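Local coordinates for protein nucleoporin NUP82 (Chaetomium thermophilum, PDB 5CWW) that probably serves as a structural component of the nuclear pore complex, here represented by its N-terminal beta-propeller region, at residues 166-171 / 192-197; 196-201 / 234-239; 271-276 / 444-449; 308-313 / 329-334. All coordinates share one frame; numbering follows the deposited sequence.

How the contacts relate
Contacts 1 and 2 each set a loop against the same four-stranded blade (175-180, 189-194, 198-203, 217-220) of the beta-propeller, with centres 9 Å apart; they share Asp-196 and Ala-197, and Arg-200 of contact 2 packs against Thr-167 and Thr-194 of contact 1. Contact 3 follows along the chain, its centre about 22 Å from contact 1, and ties the next blade, through strand 272-276, to a loop of the blade after it; Leu-272 and Leu-274 touch the preceding blade. Contact 4 is nested within the loop that contact 3 closes, its centre about 18 Å from contact 3. The series thus joins loops to a blade, one blade to the next, and helix to helix in an inserted hairpin that Gln-330 ties to the propeller.

Contact 1: 166-171 / 192-197; sequences TTHVTS and TVTEDA
His-168 turns its CG away from its own carbonyl carbon (chi1 -68°), which, with the ring turn at chi2, sends NE2 toward Thr-192, whose OG1 sits between its backbone N and carbonyl carbon (chi1 61°). The two side chains approach from opposite directions, and His-168 NE2 lies 3.0 Å from Thr-192 OG1. This hydrogen bond is rather bent, at 141°, and either partner could donate. The hydroxyl lies in the plane of the ring, at its edge. Thr-194 meets the same edge through a methyl: its CG2 is 3.8 Å from His-168 CE1. Thr-192 OG1 is also bonded to Trp-202 NE1, so this buried hydroxyl links indole to imidazole. The chain histidine-threonine-tryptophan recalls the hydrogen-bond network of WD repeats, although the carboxylate of Asp-196 does not touch the histidine here. With an alanine in place of His-168 the ring is gone, which is likely to deprive the Thr-192 hydroxyl of a hydrogen-bond partner and open a gap beside the Thr-194 methyl. His-168 is presented by an inverse gamma turn centred on it, in the loop between strands 160-162 and 175-180. Thr-192 and Thr-194 occupy strand 189-194, which pairs with strands 175-180 and 198-203; the intervening Val-193 points the other way, onto Val-254 and Ala-257 of strand 254-258 in the next blade.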
loop_
_atom_site.group_PDB
_atom_site.type_symbol
_atom_site.label_atom_id
_atom_site.label_comp_id
_atom_site.label_asym_id
_atom_site.label_seq_id
_atom_site.Cartn_x
_atom_site.Cartn_y
_atom_site.Cartn_z
ATOM N N THR B 166 -12.544 17.301 0.389
ATOM C CA THR B 166 -12.267 17.631 1.787
ATOM C C THR B 166 -11.401 16.561 2.452
ATOM O O THR B 166 -11.088 16.657 3.639
ATOM C CB THR B 166 -13.571 17.799 2.599
ATOM O OG1 THR B 166 -14.216 16.530 2.757
ATOM C CG2 THR B 166 -14.518 18.768 1.903
ATOM N N THR B 167 -11.017 15.550 1.676
ATOM C CA THR B 167 -10.266 14.407 2.187
ATOM C C THR B 167 -8.814 14.449 1.716
ATOM O O THR B 167 -7.890 14.547 2.523
ATOM C CB THR B 167 -10.910 13.081 1.740
ATOM O OG1 THR B 167 -12.294 13.073 2.114
ATOM C CG2 THR B 167 -10.208 11.895 2.380
ATOM N N HIS B 168 -8.618 14.365 0.405
ATOM C CA HIS B 168 -7.281 14.419 -0.170
ATOM C C HIS B 168 -6.906 15.869 -0.460
ATOM O O HIS B 168 -7.096 16.370 -1.571
ATOM C CB HIS B 168 -7.207 13.560 -1.431
ATOM C CG HIS B 168 -7.324 12.092 -1.160
ATOM N ND1 HIS B 168 -6.489 11.429 -0.285
ATOM C CD2 HIS B 168 -8.176 11.158 -1.644
ATOM C CE1 HIS B 168 -6.821 10.151 -0.243
ATOM N NE2 HIS B 168 -7.842 9.960 -1.060
ATOM N N VAL B 169 -6.369 16.529 0.561
ATOM C CA VAL B 169 -6.083 17.958 0.524
ATOM C C VAL B 169 -4.713 18.214 1.144
ATOM O O VAL B 169 -4.207 17.391 1.908
ATOM C CB VAL B 169 -7.161 18.764 1.286
ATOM C CG1 VAL B 169 -7.043 20.252 0.996
ATOM C CG2 VAL B 169 -8.547 18.283 0.905
ATOM N N THR B 170 -4.116 19.355 0.816
ATOM C CA THR B 170 -2.797 19.706 1.328
ATOM C C THR B 170 -2.784 19.874 2.845
ATOM O O THR B 170 -1.727 19.791 3.470
ATOM C CB THR B 170 -2.276 21.002 0.679
ATOM O OG1 THR B 170 -3.283 22.018 0.755
ATOM C CG2 THR B 170 -1.913 20.764 -0.781
ATOM N N SER B 171 -3.953 20.105 3.437
ATOM C CA SER B 171 -4.048 20.300 4.881
ATOM C C SER B 171 -4.195 18.973 5.626
ATOM O O SER B 171 -4.225 18.955 6.856
ATOM C CB SER B 171 -5.223 21.225 5.224
ATOM O OG SER B 171 -6.460 20.688 4.789
ATOM N N THR B 192 -7.454 4.372 -2.424
ATOM C CA THR B 192 -6.390 5.315 -2.104
ATOM C C THR B 192 -5.857 5.025 -0.706
ATOM O O THR B 192 -6.594 4.580 0.174
ATOM C CB THR B 192 -6.870 6.781 -2.185
ATOM O OG1 THR B 192 -7.928 7.012 -1.242
ATOM C CG2 THR B 192 -7.363 7.106 -3.592
ATOM N N VAL B 193 -4.563 5.261 -0.519
ATOM C CA VAL B 193 -3.914 5.060 0.767
ATOM C C VAL B 193 -3.031 6.264 1.066
ATOM O O VAL B 193 -2.268 6.717 0.208
ATOM C CB VAL B 193 -3.063 3.768 0.789
ATOM C CG1 VAL B 193 -2.547 3.489 2.192
ATOM C CG2 VAL B 193 -3.873 2.583 0.282
ATOM N N THR B 194 -3.146 6.777 2.288
ATOM C CA THR B 194 -2.375 7.933 2.725
ATOM C C THR B 194 -1.213 7.500 3.609
ATOM O O THR B 194 -1.185 6.366 4.087
ATOM C CB THR B 194 -3.260 8.930 3.500
ATOM O OG1 THR B 194 -3.905 8.252 4.583
ATOM C CG2 THR B 194 -4.319 9.526 2.587
ATOM N N GLU B 195 -0.255 8.402 3.808
ATOM C CA GLU B 195 0.877 8.150 4.697
ATOM C C GLU B 195 0.443 7.712 6.091
ATOM O O GLU B 195 1.073 6.846 6.693
ATOM C CB GLU B 195 1.755 9.398 4.823
ATOM C CG GLU B 195 2.728 9.600 3.679
ATOM C CD GLU B 195 3.710 10.723 3.950
ATOM O OE1 GLU B 195 3.362 11.650 4.712
ATOM O OE2 GLU B 195 4.835 10.673 3.406
ATOM N N ASP B 196 -0.637 8.300 6.598
ATOM C CA ASP B 196 -1.107 7.975 7.942
ATOM C C ASP B 196 -2.019 6.747 7.915
ATOM O O ASP B 196 -2.856 6.559 8.797
ATOM C CB ASP B 196 -1.819 9.179 8.575
ATOM C CG ASP B 196 -3.077 9.589 7.831
ATOM O OD1 ASP B 196 -3.218 9.251 6.638
ATOM O OD2 ASP B 196 -3.925 10.268 8.447
ATOM N N ALA B 197 -1.838 5.917 6.889
ATOM C CA ALA B 197 -2.413 4.575 6.845
ATOM C C ALA B 197 -3.937 4.562 6.912
ATOM O O ALA B 197 -4.524 3.733 7.607
ATOM C CB ALA B 197 -1.834 3.726 7.976
#

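Contact 2: 196-201 / 234-239; sequences DAIVRV and FGVSTS
Val-236 brings a connecting loop of the beta-propeller against a blade, meeting Ile-198 and Arg-200 of strand 198-203. Its loop runs from helix 221-225, just beyond the blade's outermost strand, to helix 248-251, just before the next blade. Val-236 loses the most surface to the contact, 55 Å², against 31 Å² for Ile-198 and 14 Å² for Arg-200. The closest approach is apolar: Ile-198 and Val-236 meet at a slant, branch methyl to branch methyl, with Ile-198 CG2 at 3.7 Å from Val-236 CG2. On Val-236 the other methyl, CG1, lies anti to the backbone N (chi1 -178°) and faces the arginine instead, so the valine spans both strand residues. No hydrogen bond crosses, so the two segments meet by van der Waals contact: methyl on methyl, and methyl at the rim of a guanidinium. Arg-200 turns aside at chi3 (-89°), and its guanidinium also packs on Thr-194 of the neighbouring strand and on Thr-167. The valine methyl CG1 approaches the guanidinium at its edge, near the plane, 4.4 Å from Arg-200 NH1, while Ile-198 CG2 lies over one face, 3.4 Å above the plane and offset toward the rim.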
loop_
_atom_site.group_PDB
_atom_site.type_symbol
_atom_site.label_atom_id
_atom_site.label_comp_id
_atom_site.label_asym_id
_atom_site.label_seq_id
_atom_site.Cartn_x
_atom_site.Cartn_y
_atom_site.Cartn_z
ATOM N N ASP B 196 -0.637 8.300 6.598
ATOM C CA ASP B 196 -1.107 7.975 7.942
ATOM C C ASP B 196 -2.019 6.747 7.915
ATOM O O ASP B 196 -2.856 6.559 8.797
ATOM C CB ASP B 196 -1.819 9.179 8.575
ATOM C CG ASP B 196 -3.077 9.589 7.831
ATOM O OD1 ASP B 196 -3.218 9.251 6.638
ATOM O OD2 ASP B 196 -3.925 10.268 8.447
ATOM N N ALA B 197 -1.838 5.917 6.889
ATOM C CA ALA B 197 -2.413 4.575 6.845
ATOM C C ALA B 197 -3.937 4.562 6.912
ATOM O O ALA B 197 -4.524 3.733 7.607
ATOM C CB ALA B 197 -1.834 3.726 7.976
ATOM N N ILE B 198 -4.575 5.477 6.192
ATOM C CA ILE B 198 -6.019 5.420 6.024
ATOM C C ILE B 198 -6.339 4.873 4.639
ATOM O O ILE B 198 -5.906 5.424 3.627
ATOM C CB ILE B 198 -6.672 6.796 6.221
ATOM C CG1 ILE B 198 -6.402 7.298 7.644
ATOM C CG2 ILE B 198 -8.171 6.709 5.982
ATOM C CD1 ILE B 198 -6.649 8.761 7.825
ATOM N N VAL B 199 -7.094 3.780 4.611
ATOM C CA VAL B 199 -7.471 3.116 3.370
ATOM C C VAL B 199 -8.884 3.533 2.994
ATOM O O VAL B 199 -9.809 3.411 3.799
ATOM C CB VAL B 199 -7.392 1.579 3.499
ATOM C CG1 VAL B 199 -7.811 0.900 2.198
ATOM C CG2 VAL B 199 -5.984 1.152 3.891
ATOM N N ARG B 200 -9.042 4.035 1.775
ATOM C CA ARG B 200 -10.339 4.509 1.308
ATOM C C ARG B 200 -10.715 3.897 -0.033
ATOM O O ARG B 200 -9.965 3.989 -1.006
ATOM C CB ARG B 200 -10.339 6.036 1.212
ATOM C CG ARG B 200 -10.597 6.722 2.545
ATOM C CD ARG B 200 -10.580 8.232 2.404
ATOM N NE ARG B 200 -9.237 8.774 2.592
ATOM C CZ ARG B 200 -8.805 9.391 3.688
ATOM N NH1 ARG B 200 -9.604 9.578 4.728
ATOM N NH2 ARG B 200 -7.558 9.836 3.738
ATOM N N VAL B 201 -11.878 3.254 -0.056
ATOM C CA VAL B 201 -12.428 2.664 -1.267
ATOM C C VAL B 201 -13.451 3.614 -1.898
ATOM O O VAL B 201 -14.452 3.967 -1.268
ATOM C CB VAL B 201 -13.099 1.308 -0.974
ATOM C CG1 VAL B 201 -13.623 0.679 -2.264
ATOM C CG2 VAL B 201 -12.119 0.364 -0.269
ATOM N N PHE B 234 -13.536 1.585 13.158
ATOM C CA PHE B 234 -12.346 1.653 12.313
ATOM C C PHE B 234 -12.458 2.789 11.308
ATOM O O PHE B 234 -11.590 2.953 10.449
ATOM C CB PHE B 234 -12.135 0.332 11.572
ATOM C CG PHE B 234 -12.267 -0.877 12.445
ATOM C CD1 PHE B 234 -11.484 -1.017 13.579
ATOM C CD2 PHE B 234 -13.174 -1.873 12.134
ATOM C CE1 PHE B 234 -11.606 -2.129 14.385
ATOM C CE2 PHE B 234 -13.301 -2.989 12.937
ATOM C CZ PHE B 234 -12.515 -3.118 14.065
ATOM N N GLY B 235 -13.527 3.570 11.424
ATOM C CA GLY B 235 -13.823 4.620 10.467
ATOM C C GLY B 235 -13.004 5.874 10.693
ATOM O O GLY B 235 -12.121 5.914 11.552
ATOM N N VAL B 236 -13.304 6.903 9.909
ATOM C CA VAL B 236 -12.606 8.176 9.993
ATOM C C VAL B 236 -13.614 9.302 10.183
ATOM O O VAL B 236 -14.687 9.300 9.578
ATOM C CB VAL B 236 -11.763 8.448 8.731
ATOM C CG1 VAL B 236 -11.004 9.760 8.865
ATOM C CG2 VAL B 236 -10.793 7.303 8.484
ATOM N N SER B 237 -13.256 10.259 11.029
ATOM C CA SER B 237 -14.112 11.399 11.305
ATOM C C SER B 237 -13.748 12.578 10.421
ATOM O O SER B 237 -12.578 12.942 10.303
ATOM C CB SER B 237 -14.007 11.806 12.771
ATOM O OG SER B 237 -14.723 13.007 12.998
ATOM N N THR B 238 -14.762 13.176 9.808
ATOM C CA THR B 238 -14.574 14.375 9.009
ATOM C C THR B 238 -14.060 15.516 9.883
ATOM O O THR B 238 -13.291 16.359 9.424
ATOM C CB THR B 238 -15.891 14.790 8.318
ATOM O OG1 THR B 238 -16.301 13.752 7.419
ATOM C CG2 THR B 238 -15.724 16.090 7.539
ATOM N N SER B 239 -14.479 15.523 11.145
ATOM C CA SER B 239 -14.104 16.580 12.080
ATOM C C SER B 239 -12.679 16.436 12.611
ATOM O O SER B 239 -12.079 17.412 13.058
ATOM C CB SER B 239 -15.079 16.603 13.258
ATOM O OG SER B 239 -16.413 16.746 12.808
#

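Contact 3: 271-276 / 444-449; sequences TLWLAM and DGVEAQ
Two successive blades of the propeller meet where Val-446 packs against Trp-273 and Thr-271. Strand 272-276 is the second of the four strands of one blade; segment 444-449 belongs to the loop between strands 437-441 and 469-476 of the following sheet. The valine divides its methyls between the two partners. Val-446 CG2 lies 3.6 Å from Trp-273 CH2, with CZ2 of the same ring nearly as close, so the far end of the six-membered ring does the touching as the two side chains slide past each other in opposite directions. Val-446 CG1, anti to its backbone N (chi1 176°), points instead to the methyl of Thr-271, with CG2 of that threonine 4.1 Å away. A water spans the polar side: it donates to Thr-271 OG1 at 2.8 Å and to the carbonyl oxygen Val-446 O at 3.2 Å. The threonine hydroxyl is itself bonded to Trp-267 O, so this buried hydroxyl has both a water and a backbone carbonyl as partners. Trp-273 also packs on Ile-392 and Val-394 of strand 389-395, and its ring meets that of Phe-373. Apolar packing between neighbouring blades is characteristic of a beta-propeller; here a connecting loop of the later blade supplies the valine that extends it.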
loop_
_atom_site.group_PDB
_atom_site.type_symbol
_atom_site.label_atom_id
_atom_site.label_comp_id
_atom_site.label_asym_id
_atom_site.label_seq_id
_atom_site.Cartn_x
_atom_site.Cartn_y
_atom_site.Cartn_z
ATOM N N THR B 271 -6.968 -9.121 -1.598
ATOM C CA THR B 271 -5.959 -8.864 -0.580
ATOM C C THR B 271 -5.194 -7.591 -0.892
ATOM O O THR B 271 -4.511 -7.504 -1.912
ATOM C CB THR B 271 -4.971 -10.036 -0.455
ATOM O OG1 THR B 271 -5.698 -11.253 -0.240
ATOM C CG2 THR B 271 -4.010 -9.809 0.709
ATOM N N LEU B 272 -5.315 -6.603 -0.013
ATOM C CA LEU B 272 -4.519 -5.388 -0.122
ATOM C C LEU B 272 -3.246 -5.549 0.695
ATOM O O LEU B 272 -3.295 -5.864 1.886
ATOM C CB LEU B 272 -5.305 -4.165 0.357
ATOM C CG LEU B 272 -4.562 -2.828 0.260
ATOM C CD1 LEU B 272 -4.285 -2.465 -1.195
ATOM C CD2 LEU B 272 -5.352 -1.718 0.954
ATOM N N TRP B 273 -2.111 -5.352 0.038
ATOM C CA TRP B 273 -0.808 -5.440 0.681
ATOM C C TRP B 273 -0.252 -4.044 0.913
ATOM O O TRP B 273 -0.402 -3.169 0.060
ATOM C CB TRP B 273 0.158 -6.255 -0.180
ATOM C CG TRP B 273 -0.100 -7.729 -0.167
ATOM C CD1 TRP B 273 -0.931 -8.425 -0.999
ATOM C CD2 TRP B 273 0.486 -8.694 0.712
ATOM N NE1 TRP B 273 -0.897 -9.765 -0.691
ATOM C CE2 TRP B 273 -0.034 -9.955 0.357
ATOM C CE3 TRP B 273 1.402 -8.615 1.764
ATOM C CZ2 TRP B 273 0.326 -11.125 1.020
ATOM C CZ3 TRP B 273 1.761 -9.779 2.420
ATOM C CH2 TRP B 273 1.225 -11.016 2.045
ATOM N N LEU B 274 0.405 -3.843 2.053
ATOM C CA LEU B 274 0.986 -2.543 2.378
ATOM C C LEU B 274 2.408 -2.659 2.900
ATOM O O LEU B 274 2.742 -3.597 3.629
ATOM C CB LEU B 274 0.138 -1.822 3.422
ATOM C CG LEU B 274 -1.323 -1.554 3.060
ATOM C CD1 LEU B 274 -2.228 -2.641 3.633
ATOM C CD2 LEU B 274 -1.740 -0.180 3.549
ATOM N N ALA B 275 3.227 -1.677 2.539
ATOM C CA ALA B 275 4.594 -1.583 3.024
ATOM C C ALA B 275 4.816 -0.238 3.702
ATOM O O ALA B 275 4.560 0.815 3.118
ATOM C CB ALA B 275 5.580 -1.776 1.884
ATOM N N MET B 276 5.290 -0.293 4.943
ATOM C CA MET B 276 5.583 0.896 5.730
ATOM C C MET B 276 7.041 1.293 5.551
ATOM O O MET B 276 7.895 0.440 5.318
ATOM C CB MET B 276 5.293 0.639 7.210
ATOM C CG MET B 276 3.922 0.039 7.483
ATOM S SD MET B 276 2.567 1.158 7.063
ATOM C CE MET B 276 1.158 0.143 7.492
ATOM N N ASP B 444 2.570 -19.868 4.038
ATOM C CA ASP B 444 1.420 -20.171 4.878
ATOM C C ASP B 444 0.110 -19.866 4.163
ATOM O O ASP B 444 -0.892 -20.548 4.375
ATOM C CB ASP B 444 1.510 -19.394 6.192
ATOM C CG ASP B 444 2.665 -19.861 7.065
ATOM O OD1 ASP B 444 3.011 -21.061 7.004
ATOM O OD2 ASP B 444 3.230 -19.032 7.807
ATOM N N GLY B 445 0.118 -18.840 3.321
ATOM C CA GLY B 445 -1.048 -18.498 2.530
ATOM C C GLY B 445 -1.954 -17.516 3.240
ATOM O O GLY B 445 -2.761 -17.902 4.085
ATOM N N VAL B 446 -1.812 -16.240 2.901
ATOM C CA VAL B 446 -2.682 -15.207 3.441
ATOM C C VAL B 446 -4.116 -15.455 2.990
ATOM O O VAL B 446 -4.379 -15.647 1.804
ATOM C CB VAL B 446 -2.232 -13.802 3.003
ATOM C CG1 VAL B 446 -3.214 -12.728 3.498
ATOM C CG2 VAL B 446 -0.836 -13.520 3.522
ATOM N N GLU B 447 -5.034 -15.466 3.951
ATOM C CA GLU B 447 -6.437 -15.741 3.678
ATOM C C GLU B 447 -7.345 -14.796 4.457
ATOM O O GLU B 447 -6.883 -14.014 5.291
ATOM C CB GLU B 447 -6.767 -17.194 4.024
ATOM C CG GLU B 447 -6.411 -17.586 5.450
ATOM C CD GLU B 447 -6.685 -19.048 5.741
ATOM O OE1 GLU B 447 -7.493 -19.663 5.013
ATOM O OE2 GLU B 447 -6.081 -19.585 6.692
ATOM N N ALA B 448 -8.642 -14.884 4.180
ATOM C CA ALA B 448 -9.636 -14.039 4.826
ATOM C C ALA B 448 -9.589 -14.197 6.337
ATOM O O ALA B 448 -9.639 -15.314 6.854
ATOM C CB ALA B 448 -11.016 -14.372 4.308
ATOM N N GLN B 449 -9.485 -13.074 7.041
ATOM C CA GLN B 449 -9.536 -13.080 8.496
ATOM C C GLN B 449 -10.176 -11.808 9.041
ATOM O O GLN B 449 -9.988 -10.714 8.501
ATOM C CB GLN B 449 -8.132 -13.247 9.085
ATOM C CG GLN B 449 -7.524 -14.620 8.841
ATOM C CD GLN B 449 -6.309 -14.894 9.705
ATOM O OE1 GLN B 449 -6.209 -14.411 10.836
ATOM N NE2 GLN B 449 -5.377 -15.676 9.177
HETATM O O HOH W 1 -3.809 -13.258 -0.242
#

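Contact 4: 308-313 / 329-334; sequences AKVAAA and QQLEWM
Lys-309 and Gln-330 cross at about a right angle between helices 298-315 and 321-338, an antiparallel helical hairpin inserted between strands of a propeller blade. Lys-309 sends CG anti to its backbone N (chi1 -164°) and runs extended until it bends at chi4, so its methylenes, not its ammonium, meet the glutamine. Lys-309 CD is 3.8 Å from Gln-330 OE1, whereas Lys-309 NZ stands 5.8 Å from that oxygen, too far for a hydrogen bond. The glutamine is extended beyond CG. The other end of the amide is engaged: Gln-330 NE2 bonds to both Ala-448 O and Glu-447 OE1 in the loop of contact 3, which fixes the flip of the amide and leaves OE1 facing the lysine chain. The aliphatic part of Lys-309 lies against Glu-447 as well and against Val-326 of the second helix. One residue further along each helix, Val-310 meets Leu-331, each with its CB directed toward the other segment; Val-310 CG2 comes to 4.3 Å from Leu-331 CB and equally near the methyl CD2 of that leucine, a loose apolar touch. Here the backbones come nearest, with 7.7 Å between Val-310 CA and Leu-331 CA. Further along the second helix, buried Met-334 packs on Leu-302, Ser-303 and Ile-306. With neither a hydrogen bond nor a salt bridge joining the two segments, the helices are held here by weak van der Waals contact, and the directional bonds of Gln-330 go to the propeller loop, so that one residue serves both the hairpin and its attachment.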
loop_
_atom_site.group_PDB
_atom_site.type_symbol
_atom_site.label_atom_id
_atom_site.label_comp_id
_atom_site.label_asym_id
_atom_site.label_seq_id
_atom_site.Cartn_x
_atom_site.Cartn_y
_atom_site.Cartn_z
ATOM N N ALA B 308 -12.898 -27.009 2.603
ATOM C CA ALA B 308 -11.771 -27.851 2.982
ATOM C C ALA B 308 -11.183 -27.422 4.320
ATOM O O ALA B 308 -10.768 -28.260 5.119
ATOM C CB ALA B 308 -10.701 -27.818 1.903
ATOM N N LYS B 309 -11.151 -26.115 4.562
ATOM C CA LYS B 309 -10.572 -25.590 5.793
ATOM C C LYS B 309 -11.470 -25.889 6.992
ATOM O O LYS B 309 -10.982 -26.155 8.090
ATOM C CB LYS B 309 -10.333 -24.085 5.678
ATOM C CG LYS B 309 -9.390 -23.547 6.740
ATOM C CD LYS B 309 -9.394 -22.031 6.797
ATOM C CE LYS B 309 -8.322 -21.523 7.747
ATOM N NZ LYS B 309 -8.461 -22.094 9.120
ATOM N N VAL B 310 -12.780 -25.840 6.776
ATOM C CA VAL B 310 -13.739 -26.207 7.814
ATOM C C VAL B 310 -13.586 -27.681 8.167
ATOM O O VAL B 310 -13.628 -28.056 9.340
ATOM C CB VAL B 310 -15.192 -25.934 7.368
ATOM C CG1 VAL B 310 -16.197 -26.501 8.371
ATOM C CG2 VAL B 310 -15.416 -24.441 7.182
ATOM N N ALA B 311 -13.411 -28.512 7.145
ATOM C CA ALA B 311 -13.264 -29.946 7.343
ATOM C C ALA B 311 -12.025 -30.250 8.178
ATOM O O ALA B 311 -12.089 -31.004 9.148
ATOM C CB ALA B 311 -13.190 -30.663 6.002
ATOM N N ALA B 312 -10.902 -29.650 7.797
ATOM C CA ALA B 312 -9.639 -29.871 8.491
ATOM C C ALA B 312 -9.720 -29.403 9.940
ATOM O O ALA B 312 -9.178 -30.044 10.839
ATOM C CB ALA B 312 -8.509 -29.156 7.767
ATOM N N ALA B 313 -10.400 -28.284 10.161
ATOM C CA ALA B 313 -10.527 -27.723 11.501
ATOM C C ALA B 313 -11.390 -28.620 12.382
ATOM O O ALA B 313 -11.124 -28.774 13.574
ATOM C CB ALA B 313 -11.113 -26.322 11.435
ATOM N N GLN B 329 -15.649 -17.989 10.285
ATOM C CA GLN B 329 -15.827 -16.657 9.725
ATOM C C GLN B 329 -15.842 -16.695 8.199
ATOM O O GLN B 329 -16.647 -16.016 7.563
ATOM C CB GLN B 329 -14.729 -15.718 10.223
ATOM C CG GLN B 329 -14.914 -15.275 11.668
ATOM C CD GLN B 329 -13.796 -14.373 12.155
ATOM O OE1 GLN B 329 -12.685 -14.397 11.623
ATOM N NE2 GLN B 329 -14.087 -13.564 13.164
ATOM N N GLN B 330 -14.957 -17.498 7.617
ATOM C CA GLN B 330 -14.891 -17.639 6.167
ATOM C C GLN B 330 -16.149 -18.300 5.617
ATOM O O GLN B 330 -16.629 -17.942 4.544
ATOM C CB GLN B 330 -13.664 -18.454 5.761
ATOM C CG GLN B 330 -12.350 -17.707 5.889
ATOM C CD GLN B 330 -11.186 -18.481 5.297
ATOM O OE1 GLN B 330 -11.365 -19.573 4.757
ATOM N NE2 GLN B 330 -9.988 -17.920 5.393
ATOM N N LEU B 331 -16.674 -19.274 6.353
ATOM C CA LEU B 331 -17.894 -19.957 5.946
ATOM C C LEU B 331 -19.089 -19.012 6.022
ATOM O O LEU B 331 -19.993 -19.064 5.188
ATOM C CB LEU B 331 -18.132 -21.189 6.819
ATOM C CG LEU B 331 -19.419 -21.971 6.550
ATOM C CD1 LEU B 331 -19.515 -22.377 5.087
ATOM C CD2 LEU B 331 -19.488 -23.194 7.451
ATOM N N GLU B 332 -19.083 -18.145 7.029
ATOM C CA GLU B 332 -20.137 -17.153 7.194
ATOM C C GLU B 332 -20.092 -16.142 6.050
ATOM O O GLU B 332 -21.122 -15.772 5.486
ATOM C CB GLU B 332 -19.993 -16.451 8.543
ATOM C CG GLU B 332 -21.143 -15.528 8.896
ATOM C CD GLU B 332 -21.040 -14.986 10.309
ATOM O OE1 GLU B 332 -20.078 -15.351 11.019
ATOM O OE2 GLU B 332 -21.922 -14.197 10.709
ATOM N N TRP B 333 -18.883 -15.712 5.708
ATOM C CA TRP B 333 -18.661 -14.814 4.581
ATOM C C TRP B 333 -19.202 -15.413 3.284
ATOM O O TRP B 333 -19.923 -14.751 2.537
ATOM C CB TRP B 333 -17.166 -14.510 4.453
ATOM C CG TRP B 333 -16.803 -13.542 3.371
ATOM C CD1 TRP B 333 -16.811 -12.181 3.455
ATOM C CD2 TRP B 333 -16.351 -13.859 2.048
ATOM N NE1 TRP B 333 -16.400 -11.629 2.265
ATOM C CE2 TRP B 333 -16.111 -12.640 1.385
ATOM C CE3 TRP B 333 -16.129 -15.055 1.361
ATOM C CZ2 TRP B 333 -15.665 -12.583 0.067
ATOM C CZ3 TRP B 333 -15.684 -14.997 0.054
ATOM C CH2 TRP B 333 -15.458 -13.768 -0.580
ATOM N N MET B 334 -18.862 -16.674 3.031
ATOM C CA MET B 334 -19.275 -17.352 1.806
ATOM C C MET B 334 -20.785 -17.562 1.737
ATOM O O MET B 334 -21.369 -17.524 0.653
ATOM C CB MET B 334 -18.564 -18.704 1.686
ATOM C CG MET B 334 -18.913 -19.490 0.421
ATOM S SD MET B 334 -18.611 -18.570 -1.102
ATOM C CE MET B 334 -16.828 -18.400 -1.050
#